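Side-chain contacts in metallophosphoesterase (Sphaerobacter thermophilus, PDB 3RQZ), which is a zinc-binding protein of the calcineurin-like metallophosphoesterase superfamily that probably acts as a phosphatase: residues 7-12 against 17-22; 37-42 against 47-52. All coordinates share one frame; numbering follows the deposited sequence.

Contact 1: residues 7-12 against 17-22; sequences LIISDV and VALEAV. With ZN (zinc ion), chain D.
Asp11 OD2 accepts two hydrogen bonds, one from the hydroxyl of Ser10 and one from the backbone N of His150. Ser10 OG lies 2.6 Å from Asp11 OD2 and meets it from above the carboxylate plane, 60° out of it. The other oxygen, Asp11 OD1, binds the zinc ion at 2.2 Å. One oxygen is thus kept for the metal while the other is anchored to the protein, which limits rotation of the carboxylate. His13, Asp37, His152 and a water complete this zinc site.

The metal ligand follows the end of strand 6-9, the first strand of a beta-alpha-beta unit made with helix 16-26 and strand 31-34. Asp11 and His13 form the Asp-x-His signature of metallophosphoesterases. The short segments of strand and helix run nearly antiparallel, at 162°, and their axes come within 11.4 Å of each other.

Apolar side chains fill the space between them, and no hydrogen bond crosses. Ile9 serves two helix residues with two branches. Its CD1 meets Leu19 CD1 at 3.8 Å, the two side chains crossing at about a right angle. Its CG2 touches Val22 CG1 at 4.0 Å. With the first torsion of Ile9 at 58°, CG1 sits between the backbone N and the carbonyl carbon and carries CD1 to Leu19, while CG2, beside the N, faces Val22. Leu7 CD1 reaches the same methyl, Val22 CG1, at 4.1 Å. Beyond the strand end, Val12 crosses Leu19 at a slant, its two methyls each meeting one of the leucine's methyls. Val12 CG1 lies 4.0 Å from Leu19 CD2, and Val12 CG2 lies 4.1 Å from Leu19 CD1. On the helix side, Val22 also packs on Ala201 and Tyr203 of strand 201-207, next to strand 6-9 in the sheet.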
# COMPACT_ATOMS: atom_id res chain seq x y z
N LEU A 7 1.71 -11.77 -4.34
CA LEU A 7 2.38 -10.53 -4.00
C LEU A 7 1.37 -9.53 -3.45
O LEU A 7 0.41 -9.21 -4.10
CB LEU A 7 3.15 -9.98 -5.22
CG LEU A 7 3.71 -8.55 -5.11
CD1 LEU A 7 4.77 -8.43 -4.00
CD2 LEU A 7 4.31 -8.08 -6.42
N ILE A 8 1.60 -9.04 -2.24
CA ILE A 8 0.73 -8.03 -1.65
C ILE A 8 1.48 -6.71 -1.55
O ILE A 8 2.56 -6.65 -0.94
CB ILE A 8 0.20 -8.46 -0.25
CG1 ILE A 8 -0.51 -9.83 -0.37
CG2 ILE A 8 -0.73 -7.35 0.33
CD1 ILE A 8 -1.11 -10.33 0.94
N ILE A 9 0.93 -5.66 -2.15
CA ILE A 9 1.57 -4.35 -2.16
C ILE A 9 0.59 -3.26 -1.74
O ILE A 9 -0.65 -3.40 -1.87
CB ILE A 9 2.18 -3.96 -3.58
CG1 ILE A 9 1.10 -3.96 -4.70
CG2 ILE A 9 3.39 -4.87 -3.91
CD1 ILE A 9 1.60 -3.53 -6.09
N SER A 10 1.15 -2.18 -1.24
CA SER A 10 0.37 -1.03 -0.82
C SER A 10 1.19 0.23 -0.97
O SER A 10 2.44 0.18 -0.92
CB SER A 10 -0.09 -1.20 0.63
OG SER A 10 -1.06 -0.22 0.98
N ASP A 11 0.50 1.35 -1.15
CA ASP A 11 1.12 2.67 -1.04
C ASP A 11 2.29 2.83 -2.01
O ASP A 11 3.39 3.28 -1.65
CB ASP A 11 1.48 2.97 0.45
CG ASP A 11 0.25 2.93 1.36
OD1 ASP A 11 -0.53 3.92 1.36
OD2 ASP A 11 0.06 1.91 2.08
N VAL A 12 2.03 2.45 -3.25
CA VAL A 12 2.97 2.66 -4.34
C VAL A 12 3.25 4.17 -4.51
O VAL A 12 4.39 4.59 -4.71
CB VAL A 12 2.43 2.01 -5.64
CG1 VAL A 12 3.31 2.41 -6.85
CG2 VAL A 12 2.37 0.46 -5.45
N VAL A 17 9.82 3.50 -10.04
CA VAL A 17 11.11 2.85 -9.87
C VAL A 17 10.99 1.81 -8.72
O VAL A 17 11.45 0.69 -8.86
CB VAL A 17 12.22 3.86 -9.61
CG1 VAL A 17 13.57 3.18 -9.37
CG2 VAL A 17 12.31 4.85 -10.80
N ALA A 18 10.38 2.20 -7.61
CA ALA A 18 10.23 1.30 -6.48
C ALA A 18 9.29 0.14 -6.85
O ALA A 18 9.55 -1.00 -6.50
CB ALA A 18 9.71 2.05 -5.23
N LEU A 19 8.21 0.44 -7.57
CA LEU A 19 7.30 -0.62 -8.03
C LEU A 19 8.01 -1.65 -8.95
O LEU A 19 7.86 -2.86 -8.78
CB LEU A 19 6.04 -0.03 -8.70
CG LEU A 19 4.98 -1.04 -9.14
CD1 LEU A 19 4.52 -1.96 -7.97
CD2 LEU A 19 3.76 -0.31 -9.76
N GLU A 20 8.79 -1.17 -9.92
CA GLU A 20 9.53 -2.09 -10.80
C GLU A 20 10.56 -2.92 -10.02
O GLU A 20 10.78 -4.08 -10.34
CB GLU A 20 10.22 -1.34 -11.95
CG GLU A 20 9.21 -0.71 -12.92
CD GLU A 20 9.89 0.12 -13.99
OE1 GLU A 20 10.74 0.99 -13.65
OE2 GLU A 20 9.59 -0.10 -15.18
N ALA A 21 11.17 -2.33 -9.01
CA ALA A 21 12.15 -3.02 -8.17
C ALA A 21 11.42 -4.13 -7.41
O ALA A 21 11.92 -5.27 -7.33
CB ALA A 21 12.83 -2.05 -7.19
N VAL A 22 10.23 -3.81 -6.89
CA VAL A 22 9.45 -4.83 -6.18
C VAL A 22 9.02 -5.99 -7.09
O VAL A 22 9.19 -7.18 -6.73
CB VAL A 22 8.22 -4.21 -5.45
CG1 VAL A 22 7.20 -5.28 -5.08
CG2 VAL A 22 8.65 -3.45 -4.21
ZN ZN D . -0.43 6.07 1.55
O HOH W 1 -0.62 8.27 2.63

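Contact 2: residues 37-42 against 47-52; sequences DIVGYG and ECVELV. With ZN (zinc ion), chain D.
Ile38 is the main bump here, and it fits a hollow on helix 45-55 walled by Cys48, Val49 and Val52. Its CG2 methyl goes deepest and rests on the helix backbone, 3.6 Å from Val49 N. Cys48 CB lies 3.9 Å from Ile38 CG2 and borders the hollow. Val49 CG2 forms another wall, also 3.9 Å from Ile38 CG2. A first torsion of -49° sets CG2 of Ile38 anti to its own backbone N and sends the longer branch to a different helix residue. That branch ends at CD1, which meets Val52 CG1 tip to tip at 3.7 Å.

Val39 adds a smaller bump. Its CG1 presses on Val49 CG2 at 3.5 Å, a tight contact between two side chains that cross at a slant. Val49 CG2 is therefore touched by both loop residues. Leu101 of helix 95-103 also packs on Ile38, and Tyr100 on Val49 and Val52.

The segment lies in the loop after strand 31-34, and its first residue, Asp37, binds the zinc ion through OD2 at 2.2 Å. Asp37 OD1 is hydrogen-bonded to the backbone N of His65. Val39 O accepts a hydrogen bond from ND1 of His13, another zinc ligand. The face toward the helix has no hydrogen bond and is apolar, so shape and burial hold it, while Asp37 and the carbonyl of Val39 are turned to the metal and its ligand His13.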
# COMPACT_ATOMS: atom_id res chain seq x y z
N ASP A 37 -3.69 3.66 -2.68
CA ASP A 37 -2.67 4.71 -2.77
C ASP A 37 -1.62 4.40 -3.85
O ASP A 37 -0.41 4.42 -3.60
CB ASP A 37 -2.02 5.00 -1.41
CG ASP A 37 -2.85 5.95 -0.55
OD1 ASP A 37 -3.96 6.36 -0.96
OD2 ASP A 37 -2.41 6.27 0.55
N ILE A 38 -2.12 4.12 -5.06
CA ILE A 38 -1.32 4.00 -6.25
C ILE A 38 -0.68 5.35 -6.65
O ILE A 38 0.39 5.38 -7.24
CB ILE A 38 -2.21 3.51 -7.40
CG1 ILE A 38 -3.04 2.28 -6.95
CG2 ILE A 38 -1.40 3.16 -8.60
CD1 ILE A 38 -4.10 1.79 -7.99
N VAL A 39 -1.36 6.46 -6.35
CA VAL A 39 -0.90 7.78 -6.78
C VAL A 39 -0.71 8.65 -5.56
O VAL A 39 -1.04 8.24 -4.44
CB VAL A 39 -1.90 8.49 -7.77
CG1 VAL A 39 -2.15 7.62 -9.03
CG2 VAL A 39 -3.24 8.79 -7.05
N GLY A 40 -0.21 9.87 -5.79
CA GLY A 40 0.06 10.84 -4.73
C GLY A 40 1.53 10.82 -4.37
O GLY A 40 2.13 9.74 -4.31
N TYR A 41 2.11 12.00 -4.16
CA TYR A 41 3.53 12.14 -3.76
C TYR A 41 4.55 11.89 -4.88
O TYR A 41 5.39 12.73 -5.15
CB TYR A 41 3.90 11.24 -2.56
CG TYR A 41 3.09 11.43 -1.31
CD1 TYR A 41 2.88 12.70 -0.78
CD2 TYR A 41 2.54 10.34 -0.64
CE1 TYR A 41 2.14 12.89 0.37
CE2 TYR A 41 1.80 10.51 0.53
CZ TYR A 41 1.61 11.79 1.02
OH TYR A 41 0.88 11.99 2.16
N GLY A 42 4.49 10.72 -5.53
CA GLY A 42 5.53 10.33 -6.49
C GLY A 42 5.36 10.90 -7.91
O GLY A 42 4.31 11.46 -8.23
N GLU A 47 1.78 5.86 -14.91
CA GLU A 47 2.45 4.59 -15.17
C GLU A 47 2.12 3.58 -14.04
O GLU A 47 1.94 2.37 -14.31
CB GLU A 47 3.97 4.83 -15.29
CG GLU A 47 4.41 5.64 -16.51
CD GLU A 47 4.35 7.17 -16.32
OE1 GLU A 47 3.89 7.68 -15.26
OE2 GLU A 47 4.74 7.88 -17.25
N CYS A 48 2.01 4.06 -12.80
CA CYS A 48 1.71 3.16 -11.69
C CYS A 48 0.26 2.68 -11.77
O CYS A 48 0.00 1.50 -11.53
CB CYS A 48 2.06 3.76 -10.32
SG CYS A 48 3.84 3.94 -10.05
N VAL A 49 -0.68 3.56 -12.15
CA VAL A 49 -2.07 3.13 -12.32
C VAL A 49 -2.17 2.10 -13.46
O VAL A 49 -2.88 1.10 -13.34
CB VAL A 49 -3.03 4.33 -12.63
CG1 VAL A 49 -4.41 3.84 -13.11
CG2 VAL A 49 -3.18 5.21 -11.42
N GLU A 50 -1.49 2.37 -14.56
CA GLU A 50 -1.55 1.46 -15.71
C GLU A 50 -1.06 0.06 -15.34
O GLU A 50 -1.71 -0.94 -15.68
CB GLU A 50 -0.78 2.03 -16.91
CG GLU A 50 -1.47 3.28 -17.47
CD GLU A 50 -0.60 4.12 -18.39
OE1 GLU A 50 0.43 3.60 -18.87
OE2 GLU A 50 -0.95 5.29 -18.67
N LEU A 51 0.03 -0.00 -14.59
CA LEU A 51 0.59 -1.27 -14.12
C LEU A 51 -0.30 -2.03 -13.15
O LEU A 51 -0.57 -3.23 -13.35
CB LEU A 51 1.92 -1.04 -13.41
CG LEU A 51 3.12 -0.93 -14.32
CD1 LEU A 51 4.32 -0.62 -13.48
CD2 LEU A 51 3.32 -2.23 -15.02
N VAL A 52 -0.72 -1.35 -12.09
CA VAL A 52 -1.61 -1.96 -11.09
C VAL A 52 -2.92 -2.48 -11.72
O VAL A 52 -3.40 -3.59 -11.38
CB VAL A 52 -1.89 -1.01 -9.88
CG1 VAL A 52 -3.04 -1.56 -8.99
CG2 VAL A 52 -0.61 -0.84 -9.04
ZN ZN D . -0.43 6.07 1.55
O HOH W 1 -0.62 8.27 2.63

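In the fold
Contacts 1 and 2 follow each other along the chain, and their centres lie 10 Å apart. Each brings one aspartate to the same zinc ion. Asp11 OD1 and Asp37 OD2 come within 3.1 Å of each other, and the shared metal probably offsets their like charges. Asp37 also binds a second zinc ion together with His150, which places both contacts beside a two-metal site, as expected for this superfamily. Away from the metal, the apolar sides of the two contacts join. Val12 CG1 lies 3.6 Å from Cys48 SG, and Leu19 CD2 lies 3.8 Å from Leu51 CD1. Helices 16-26 and 45-55 thus pack on each other as well as on the segments that carry the ligands.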